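Local coordinates for protein N-acetylglucosaminidase (Paenibacillus barengoltzii, PDB 6INX) that probably cleaves glycosidic bonds next to N-acetylglucosamine in glycans, as an endo-acting glycoside hydrolase of family 18, at residues W110-Y115 / Q162-G167; Y152-A157 / R175-V180. All coordinates share one frame; numbering follows the deposited sequence.

Contact 1 of 2, residues W110-Y115 / Q162-G167; sequences WEYPCY and QYYIDG
An aromatic cluster joins the loop after strand 105-109, through Tyr112 and Tyr115, to the short helix 162-166, through Tyr163 and Tyr164, in the family 18 TIM barrel. Tyr163 is the wedge: its ring edge turns toward the faces of both loop tyrosines. Against Tyr112 the ring centroids are 5.0 Å apart, and the planes meet at 58°. Tyr163 CE2 sits over the centre of that ring, whose other face is covered by Glu111 CB. Toward Tyr115 the edge-to-face pair is nearly perpendicular (83°). The Tyr163 ring turns in between its own backbone N and carbonyl carbon (chi1 66°), which brings its edge to both faces.

The same tyrosine also offers its backbone, since Tyr115 OH donates to Tyr163 O at 2.6 Å, tilted from the carbonyl plane. Tyr164 crosses Tyr112 at about a right angle, with its CD2 3.7 Å from Tyr112 CD1, while its CE2 reaches Pro113 CD. A water ties its phenol back to the loop, accepting from Tyr164 OH and donating to Trp110 O. Leu208 of the second subunit packs on Tyr163, and Arg210 of that subunit forms a salt bridge with Asp166. The cis peptide before Tyr112 directly follows Glu111, the last residue of the DxxDxDxE signature of family 18 barrels.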
ATOM      1  N   TRP A 110     -12.456  -9.275 -14.131  1.00  8.06           N
ATOM      2  CA  TRP A 110     -12.339  -7.841 -14.377  1.00  8.21           C
ATOM      3  C   TRP A 110     -11.361  -7.259 -13.359  1.00 10.39           C
ATOM      4  O   TRP A 110     -11.580  -7.353 -12.150  1.00  9.94           O
ATOM      5  CB  TRP A 110     -13.735  -7.232 -14.211  1.00 10.48           C
ATOM      6  CG  TRP A 110     -13.868  -5.723 -14.294  1.00 10.45           C
ATOM      7  CD1 TRP A 110     -12.888  -4.800 -14.538  1.00  9.81           C
ATOM      8  CD2 TRP A 110     -15.079  -4.983 -14.135  1.00  9.49           C
ATOM      9  NE1 TRP A 110     -13.419  -3.527 -14.532  1.00  9.97           N
ATOM     10  CE2 TRP A 110     -14.765  -3.613 -14.287  1.00  9.43           C
ATOM     11  CE3 TRP A 110     -16.406  -5.345 -13.890  1.00 10.23           C
ATOM     12  CZ2 TRP A 110     -15.725  -2.614 -14.196  1.00 10.19           C
ATOM     13  CZ3 TRP A 110     -17.361  -4.352 -13.819  1.00  8.24           C
ATOM     14  CH2 TRP A 110     -17.013  -2.998 -13.949  1.00 10.71           C
ATOM     15  N   GLU A 111     -10.269  -6.674 -13.842  1.00 10.44           N
ATOM     16  CA  GLU A 111      -9.206  -6.207 -12.956  1.00  9.97           C
ATOM     17  C   GLU A 111      -9.020  -4.706 -13.147  1.00  9.27           C
ATOM     18  O   GLU A 111      -8.191  -4.293 -13.956  1.00 10.69           O
ATOM     19  CB  GLU A 111      -7.914  -6.996 -13.254  1.00 10.56           C
ATOM     20  CG  GLU A 111      -8.105  -8.504 -13.049  1.00 11.44           C
ATOM     21  CD  GLU A 111      -6.828  -9.321 -13.220  1.00 16.94           C
ATOM     22  OE1 GLU A 111      -5.730  -8.745 -13.244  1.00 19.00           O
ATOM     23  OE2 GLU A 111      -6.933 -10.564 -13.325  1.00 18.38           O
ATOM     24  N   TYR A 112      -9.787  -3.879 -12.431  1.00  8.09           N
ATOM     25  CA  TYR A 112     -10.763  -4.266 -11.407  1.00  8.21           C
ATOM     26  C   TYR A 112     -11.849  -3.187 -11.432  1.00  9.33           C
ATOM     27  O   TYR A 112     -11.579  -2.069 -11.870  1.00  9.93           O
ATOM     28  CB  TYR A 112     -10.133  -4.238 -10.003  1.00  9.62           C
ATOM     29  CG  TYR A 112      -8.763  -4.875  -9.876  1.00 10.36           C
ATOM     30  CD1 TYR A 112      -8.622  -6.234  -9.603  1.00 10.21           C
ATOM     31  CD2 TYR A 112      -7.609  -4.106 -10.016  1.00 11.19           C
ATOM     32  CE1 TYR A 112      -7.350  -6.814  -9.486  1.00 10.94           C
ATOM     33  CE2 TYR A 112      -6.362  -4.668  -9.900  1.00 12.75           C
ATOM     34  CZ  TYR A 112      -6.233  -6.009  -9.631  1.00 12.26           C
ATOM     35  OH  TYR A 112      -4.958  -6.539  -9.531  1.00 14.21           O
ATOM     36  N   PRO A 113     -13.049  -3.472 -10.920  1.00  9.89           N
ATOM     37  CA  PRO A 113     -14.087  -2.433 -10.867  1.00  9.11           C
ATOM     38  C   PRO A 113     -13.580  -1.189 -10.148  1.00  9.95           C
ATOM     39  O   PRO A 113     -13.039  -1.281  -9.043  1.00  9.78           O
ATOM     40  CB  PRO A 113     -15.216  -3.105 -10.075  1.00  9.79           C
ATOM     41  CG  PRO A 113     -15.032  -4.575 -10.315  1.00  9.68           C
ATOM     42  CD  PRO A 113     -13.528  -4.771 -10.401  1.00 10.33           C
ATOM     43  N   CYS A 114     -13.712  -0.028 -10.809  1.00  9.26           N
ATOM     44  CA  CYS A 114     -13.312   1.307 -10.355  1.00 10.44           C
ATOM     45  C   CYS A 114     -11.856   1.651 -10.653  1.00 11.18           C
ATOM     46  O   CYS A 114     -11.448   2.794 -10.416  1.00 10.75           O
ATOM     47  CB  CYS A 114     -13.607   1.585  -8.867  1.00 11.79           C
ATOM     48  SG  CYS A 114     -15.341   1.406  -8.365  1.00 11.16           S
ATOM     49  N   TYR A 115     -11.065   0.707 -11.157  1.00 11.47           N
ATOM     50  CA  TYR A 115      -9.622   0.879 -11.305  1.00 11.37           C
ATOM     51  C   TYR A 115      -9.215   0.774 -12.768  1.00  8.23           C
ATOM     52  O   TYR A 115      -9.517  -0.220 -13.435  1.00 10.85           O
ATOM     53  CB  TYR A 115      -8.863  -0.124 -10.424  1.00  9.29           C
ATOM     54  CG  TYR A 115      -9.198   0.124  -8.978  1.00  8.90           C
ATOM     55  CD1 TYR A 115      -8.617   1.183  -8.296  1.00 10.02           C
ATOM     56  CD2 TYR A 115     -10.145  -0.642  -8.315  1.00 10.03           C
ATOM     57  CE1 TYR A 115      -8.939   1.457  -6.991  1.00 11.09           C
ATOM     58  CE2 TYR A 115     -10.480  -0.376  -6.999  1.00 11.52           C
ATOM     59  CZ  TYR A 115      -9.873   0.680  -6.343  1.00  9.55           C
ATOM     60  OH  TYR A 115     -10.215   0.956  -5.034  1.00 10.98           O
ATOM     61  N   GLN A 162      -7.030  -3.800   0.028  1.00 11.72           N
ATOM     62  CA  GLN A 162      -8.108  -2.897   0.418  1.00 11.34           C
ATOM     63  C   GLN A 162      -8.763  -2.226  -0.784  1.00 10.75           C
ATOM     64  O   GLN A 162      -9.977  -2.004  -0.787  1.00 12.71           O
ATOM     65  CB  GLN A 162      -7.566  -1.834   1.378  1.00 11.79           C
ATOM     66  CG  GLN A 162      -8.634  -0.909   1.951  1.00 14.39           C
ATOM     67  CD  GLN A 162      -9.557  -1.599   2.934  1.00 18.09           C
ATOM     68  OE1 GLN A 162      -9.102  -2.238   3.885  1.00 22.48           O
ATOM     69  NE2 GLN A 162     -10.856  -1.468   2.719  1.00 18.94           N
ATOM     70  N   TYR A 163      -7.974  -1.857  -1.796  1.00 10.08           N
ATOM     71  CA  TYR A 163      -8.556  -1.186  -2.957  1.00 10.04           C
ATOM     72  C   TYR A 163      -9.737  -1.967  -3.515  1.00  9.04           C
ATOM     73  O   TYR A 163     -10.721  -1.372  -3.977  1.00  9.40           O
ATOM     74  CB  TYR A 163      -7.498  -0.961  -4.049  1.00 11.37           C
ATOM     75  CG  TYR A 163      -6.963  -2.239  -4.670  1.00  9.21           C
ATOM     76  CD1 TYR A 163      -5.813  -2.847  -4.183  1.00 12.80           C
ATOM     77  CD2 TYR A 163      -7.617  -2.852  -5.738  1.00 10.56           C
ATOM     78  CE1 TYR A 163      -5.331  -4.023  -4.743  1.00 11.49           C
ATOM     79  CE2 TYR A 163      -7.139  -4.041  -6.294  1.00 10.97           C
ATOM     80  CZ  TYR A 163      -5.998  -4.612  -5.783  1.00  9.33           C
ATOM     81  OH  TYR A 163      -5.514  -5.782  -6.322  1.00 13.14           O
ATOM     82  N   TYR A 164      -9.649  -3.300  -3.516  1.00 10.69           N
ATOM     83  CA  TYR A 164     -10.687  -4.079  -4.185  1.00  8.90           C
ATOM     84  C   TYR A 164     -11.987  -4.036  -3.396  1.00 11.91           C
ATOM     85  O   TYR A 164     -13.075  -3.902  -3.980  1.00 11.36           O
ATOM     86  CB  TYR A 164     -10.229  -5.523  -4.405  1.00  9.25           C
ATOM     87  CG  TYR A 164     -11.171  -6.270  -5.329  1.00  8.95           C
ATOM     88  CD1 TYR A 164     -12.270  -6.958  -4.813  1.00  8.91           C
ATOM     89  CD2 TYR A 164     -10.983  -6.250  -6.710  1.00  9.85           C
ATOM     90  CE1 TYR A 164     -13.148  -7.634  -5.646  1.00 10.16           C
ATOM     91  CE2 TYR A 164     -11.855  -6.922  -7.562  1.00  9.29           C
ATOM     92  CZ  TYR A 164     -12.936  -7.607  -7.021  1.00  8.72           C
ATOM     93  OH  TYR A 164     -13.812  -8.274  -7.850  1.00 10.78           O
ATOM     94  N   ILE A 165     -11.885  -4.131  -2.068  1.00 11.42           N
ATOM     95  CA  ILE A 165     -13.040  -3.962  -1.195  1.00 10.88           C
ATOM     96  C   ILE A 165     -13.668  -2.594  -1.414  1.00 13.58           C
ATOM     97  O   ILE A 165     -14.895  -2.459  -1.487  1.00 12.74           O
ATOM     98  CB  ILE A 165     -12.599  -4.151   0.270  1.00 12.93           C
ATOM     99  CG1 ILE A 165     -11.969  -5.533   0.475  1.00 16.30           C
ATOM    100  CG2 ILE A 165     -13.770  -3.915   1.223  1.00 13.93           C
ATOM    101  CD1 ILE A 165     -12.937  -6.679   0.271  1.00 16.77           C
ATOM    102  N   ASP A 166     -12.833  -1.554  -1.531  1.00 10.39           N
ATOM    103  CA  ASP A 166     -13.337  -0.196  -1.678  1.00 11.80           C
ATOM    104  C   ASP A 166     -14.018   0.023  -3.019  1.00 12.31           C
ATOM    105  O   ASP A 166     -14.844   0.932  -3.132  1.00 13.89           O
ATOM    106  CB  ASP A 166     -12.196   0.815  -1.519  1.00 12.13           C
ATOM    107  CG  ASP A 166     -11.620   0.839  -0.110  1.00 15.21           C
ATOM    108  OD1 ASP A 166     -12.250   0.266   0.805  1.00 15.25           O
ATOM    109  OD2 ASP A 166     -10.548   1.448   0.084  1.00 13.59           O
ATOM    110  N   GLY A 167     -13.697  -0.779  -4.034  1.00 11.27           N
ATOM    111  CA  GLY A 167     -14.307  -0.629  -5.339  1.00 12.11           C
ATOM    112  C   GLY A 167     -15.456  -1.567  -5.626  1.00 11.14           C
ATOM    113  O   GLY A 167     -15.958  -1.576  -6.758  1.00 11.09           O
TER
HETATM  114  O   HOH W   1     -12.756  -8.862 -10.253  1.00 11.06           O
HETATM  115  O   HOH W   2     -12.245  -3.302  -7.250  1.00 12.86           O

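Contact 2 of 2, residues Y152-A157 / R175-V180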
ATOM      1  N   TYR A 152     -25.243 -24.145 -13.589  1.00 14.15           N
ATOM      2  CA  TYR A 152     -24.138 -23.458 -14.241  1.00 10.66           C
ATOM      3  C   TYR A 152     -23.485 -22.553 -13.205  1.00 11.41           C
ATOM      4  O   TYR A 152     -24.170 -22.020 -12.328  1.00 12.96           O
ATOM      5  CB  TYR A 152     -24.622 -22.641 -15.438  1.00 12.51           C
ATOM      6  CG  TYR A 152     -24.923 -23.499 -16.649  1.00 12.74           C
ATOM      7  CD1 TYR A 152     -23.908 -24.159 -17.325  1.00 12.88           C
ATOM      8  CD2 TYR A 152     -26.222 -23.636 -17.121  1.00 14.02           C
ATOM      9  CE1 TYR A 152     -24.180 -24.954 -18.428  1.00 12.47           C
ATOM     10  CE2 TYR A 152     -26.507 -24.429 -18.219  1.00 13.91           C
ATOM     11  CZ  TYR A 152     -25.479 -25.078 -18.872  1.00 13.48           C
ATOM     12  OH  TYR A 152     -25.760 -25.861 -19.968  1.00 15.93           O
ATOM     13  N   TRP A 153     -22.163 -22.423 -13.285  1.00 11.55           N
ATOM     14  CA  TRP A 153     -21.352 -21.759 -12.273  1.00 10.66           C
ATOM     15  C   TRP A 153     -21.045 -20.315 -12.659  1.00 13.20           C
ATOM     16  O   TRP A 153     -20.880 -19.988 -13.836  1.00 11.66           O
ATOM     17  CB  TRP A 153     -20.023 -22.495 -12.084  1.00 13.01           C
ATOM     18  CG  TRP A 153     -20.156 -23.883 -11.526  1.00 14.51           C
ATOM     19  CD1 TRP A 153     -20.794 -24.945 -12.104  1.00 17.67           C
ATOM     20  CD2 TRP A 153     -19.620 -24.362 -10.291  1.00 21.26           C
ATOM     21  NE1 TRP A 153     -20.692 -26.053 -11.301  1.00 23.19           N
ATOM     22  CE2 TRP A 153     -19.979 -25.720 -10.179  1.00 18.83           C
ATOM     23  CE3 TRP A 153     -18.872 -23.776  -9.268  1.00 23.98           C
ATOM     24  CZ2 TRP A 153     -19.619 -26.500  -9.083  1.00 23.12           C
ATOM     25  CZ3 TRP A 153     -18.520 -24.547  -8.178  1.00 22.54           C
ATOM     26  CH2 TRP A 153     -18.889 -25.897  -8.097  1.00 24.09           C
ATOM     27  N   LEU A 154     -20.917 -19.463 -11.641  1.00 10.61           N
ATOM     28  CA  LEU A 154     -20.417 -18.103 -11.821  1.00  9.86           C
ATOM     29  C   LEU A 154     -19.477 -17.814 -10.665  1.00 11.30           C
ATOM     30  O   LEU A 154     -19.869 -17.939  -9.502  1.00 12.02           O
ATOM     31  CB  LEU A 154     -21.561 -17.082 -11.845  1.00 10.40           C
ATOM     32  CG  LEU A 154     -21.142 -15.638 -12.142  1.00 11.42           C
ATOM     33  CD1 LEU A 154     -20.551 -15.526 -13.545  1.00 14.62           C
ATOM     34  CD2 LEU A 154     -22.336 -14.708 -11.963  1.00 11.25           C
ATOM     35  N   THR A 155     -18.235 -17.462 -10.983  1.00  9.71           N
ATOM     36  CA  THR A 155     -17.243 -17.099  -9.981  1.00  9.71           C
ATOM     37  C   THR A 155     -16.579 -15.810 -10.435  1.00  9.45           C
ATOM     38  O   THR A 155     -16.824 -15.324 -11.541  1.00 10.64           O
ATOM     39  CB  THR A 155     -16.184 -18.199  -9.803  1.00 13.24           C
ATOM     40  OG1 THR A 155     -15.441 -18.340 -11.016  1.00 12.69           O
ATOM     41  CG2 THR A 155     -16.827 -19.548  -9.468  1.00 12.98           C
ATOM     42  N   ILE A 156     -15.741 -15.244  -9.560  1.00  9.69           N
ATOM     43  CA  ILE A 156     -14.894 -14.118  -9.924  1.00 10.67           C
ATOM     44  C   ILE A 156     -13.493 -14.382  -9.406  1.00 10.47           C
ATOM     45  O   ILE A 156     -13.279 -15.170  -8.485  1.00 11.27           O
ATOM     46  CB  ILE A 156     -15.385 -12.750  -9.390  1.00 10.65           C
ATOM     47  CG1 ILE A 156     -15.309 -12.708  -7.854  1.00 10.67           C
ATOM     48  CG2 ILE A 156     -16.773 -12.415  -9.942  1.00 10.98           C
ATOM     49  CD1 ILE A 156     -15.609 -11.333  -7.260  1.00 10.56           C
ATOM     50  N   ALA A 157     -12.531 -13.711 -10.027  1.00  9.60           N
ATOM     51  CA  ALA A 157     -11.215 -13.532  -9.437  1.00  9.95           C
ATOM     52  C   ALA A 157     -11.135 -12.101  -8.938  1.00  9.71           C
ATOM     53  O   ALA A 157     -11.410 -11.156  -9.696  1.00 11.07           O
ATOM     54  CB  ALA A 157     -10.121 -13.766 -10.477  1.00 11.57           C
ATOM     55  N   ARG A 175     -23.391 -13.096  -3.119  1.00 14.52           N
ATOM     56  CA  ARG A 175     -24.648 -13.834  -3.180  1.00 16.14           C
ATOM     57  C   ARG A 175     -24.854 -14.502  -4.536  1.00 15.71           C
ATOM     58  O   ARG A 175     -25.530 -15.534  -4.624  1.00 16.78           O
ATOM     59  CB  ARG A 175     -25.797 -12.878  -2.841  1.00 19.09           C
ATOM     60  CG  ARG A 175     -27.006 -12.942  -3.741  1.00 29.63           C
ATOM     61  CD  ARG A 175     -27.984 -11.820  -3.390  1.00 31.22           C
ATOM     62  NE  ARG A 175     -29.127 -11.784  -4.300  1.00 34.55           N
ATOM     63  CZ  ARG A 175     -30.269 -12.435  -4.092  1.00 34.64           C
ATOM     64  NH1 ARG A 175     -30.424 -13.177  -3.002  1.00 36.57           N
ATOM     65  NH2 ARG A 175     -31.257 -12.344  -4.974  1.00 37.43           N
ATOM     66  N   TYR A 176     -24.258 -13.956  -5.595  1.00 14.78           N
ATOM     67  CA  TYR A 176     -24.465 -14.464  -6.946  1.00 13.50           C
ATOM     68  C   TYR A 176     -23.392 -15.442  -7.393  1.00 12.04           C
ATOM     69  O   TYR A 176     -23.478 -15.969  -8.506  1.00 14.70           O
ATOM     70  CB  TYR A 176     -24.542 -13.294  -7.932  1.00 13.26           C
ATOM     71  CG  TYR A 176     -25.575 -12.305  -7.486  1.00 14.74           C
ATOM     72  CD1 TYR A 176     -26.917 -12.643  -7.493  1.00 14.81           C
ATOM     73  CD2 TYR A 176     -25.208 -11.058  -7.000  1.00 15.79           C
ATOM     74  CE1 TYR A 176     -27.873 -11.751  -7.059  1.00 17.34           C
ATOM     75  CE2 TYR A 176     -26.163 -10.157  -6.563  1.00 16.96           C
ATOM     76  CZ  TYR A 176     -27.491 -10.516  -6.594  1.00 19.55           C
ATOM     77  OH  TYR A 176     -28.445  -9.628  -6.153  1.00 23.98           O
ATOM     78  N   LEU A 177     -22.415 -15.739  -6.540  1.00 10.88           N
ATOM     79  CA  LEU A 177     -21.233 -16.490  -6.938  1.00 11.38           C
ATOM     80  C   LEU A 177     -21.143 -17.823  -6.208  1.00 12.74           C
ATOM     81  O   LEU A 177     -21.480 -17.922  -5.022  1.00 14.08           O
ATOM     82  CB  LEU A 177     -19.976 -15.697  -6.609  1.00 10.82           C
ATOM     83  CG  LEU A 177     -19.935 -14.299  -7.215  1.00 13.68           C
ATOM     84  CD1 LEU A 177     -18.638 -13.638  -6.803  1.00 12.91           C
ATOM     85  CD2 LEU A 177     -20.091 -14.371  -8.736  1.00 10.67           C
ATOM     86  N   ASP A 178     -20.664 -18.842  -6.921  1.00 11.62           N
ATOM     87  CA  ASP A 178     -20.366 -20.114  -6.269  1.00 11.74           C
ATOM     88  C   ASP A 178     -19.191 -19.974  -5.319  1.00 14.51           C
ATOM     89  O   ASP A 178     -19.189 -20.560  -4.230  1.00 14.32           O
ATOM     90  CB  ASP A 178     -20.073 -21.188  -7.313  1.00 13.84           C
ATOM     91  CG  ASP A 178     -21.283 -21.527  -8.149  1.00 15.99           C
ATOM     92  OD1 ASP A 178     -22.028 -22.453  -7.770  1.00 16.88           O
ATOM     93  OD2 ASP A 178     -21.507 -20.862  -9.170  1.00 13.73           O
ATOM     94  N   PHE A 179     -18.167 -19.231  -5.729  1.00 12.39           N
ATOM     95  CA  PHE A 179     -17.086 -18.864  -4.827  1.00 11.90           C
ATOM     96  C   PHE A 179     -16.370 -17.641  -5.382  1.00 11.49           C
ATOM     97  O   PHE A 179     -16.600 -17.219  -6.522  1.00 13.01           O
ATOM     98  CB  PHE A 179     -16.119 -20.021  -4.529  1.00 17.27           C
ATOM     99  CG  PHE A 179     -15.560 -20.713  -5.745  1.00 14.69           C
ATOM    100  CD1 PHE A 179     -16.064 -21.942  -6.143  1.00 19.89           C
ATOM    101  CD2 PHE A 179     -14.498 -20.176  -6.456  1.00 17.96           C
ATOM    102  CE1 PHE A 179     -15.536 -22.605  -7.240  1.00 20.34           C
ATOM    103  CE2 PHE A 179     -13.967 -20.836  -7.558  1.00 19.29           C
ATOM    104  CZ  PHE A 179     -14.487 -22.050  -7.947  1.00 20.15           C
ATOM    105  N   VAL A 180     -15.533 -17.055  -4.522  1.00 10.71           N
ATOM    106  CA  VAL A 180     -14.706 -15.893  -4.827  1.00 13.42           C
ATOM    107  C   VAL A 180     -13.256 -16.348  -4.763  1.00 13.47           C
ATOM    108  O   VAL A 180     -12.794 -16.810  -3.714  1.00 14.40           O
ATOM    109  CB  VAL A 180     -14.945 -14.768  -3.807  1.00 14.41           C
ATOM    110  CG1 VAL A 180     -14.027 -13.564  -4.094  1.00 16.57           C
ATOM    111  CG2 VAL A 180     -16.408 -14.366  -3.781  1.00 16.06           C
TER
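Leu154 and Asp178 join two neighbouring parallel strands of the TIM barrel, where 153-159 begins and the chain enters 179-183. The firm part is a pair of bonds in which Asp178 N donates to Leu154 O at 2.8 Å, and Leu154 N donates to Asp178 OD2 at 2.9 Å, nearly straight at 163°. OD2 also forms a salt bridge with Arg138, and OD1 is hydrogen-bonded to His151, so the carboxylate is gripped at both oxygens while its OD1 lies over one face of the Trp153 indole, toward its rim. With an alanine here, the Leu154 amide would probably lose its acceptor and Arg138 its charge mate. Packing is also close where the Leu177 side chain crosses that of Ile156, Leu177 CD1 3.6 Å from Ile156 CG1.

Further along the pairing is looser: Ile156 N and Phe179 O stand 3.7 Å apart, and both Phe179 N and Phe179 O are buried without a polar partner, although Ile156 keeps a backbone bond with Gln181. Arg175 is exposed; Tyr176 is buried, its ring directed away from 152-157. The Phe179 ring is set between its backbone N and carbonyl carbon (chi1 52°), which brings it beside Thr155, whose CG2 lies 3.7 Å from the ring centroid and 11° off its normal in a CH-pi contact.

Overall arrangement
From the N terminus, the chain runs through strand 105-109 into 110-115, passes through helix 126-148, enters the sheet again at 152-157, turns through helix 162-166 and helix 170-173, and arrives at 175-180. Contact 1 closes the longer loop, which holds helix 126-148 and strand 153-159; contact 2 closes the shorter one, a beta-alpha-beta crossover between adjacent parallel strands. The segments alternate along the chain, so the two loops cross. Their centres lie about 17 Å apart, yet they touch where Tyr164 OH meets Ile156 CD1 at 3.6 Å. Contact 2 thus joins barrel strands side by side, while contact 1 ties together connections that leave strands 105-109 and 153-159.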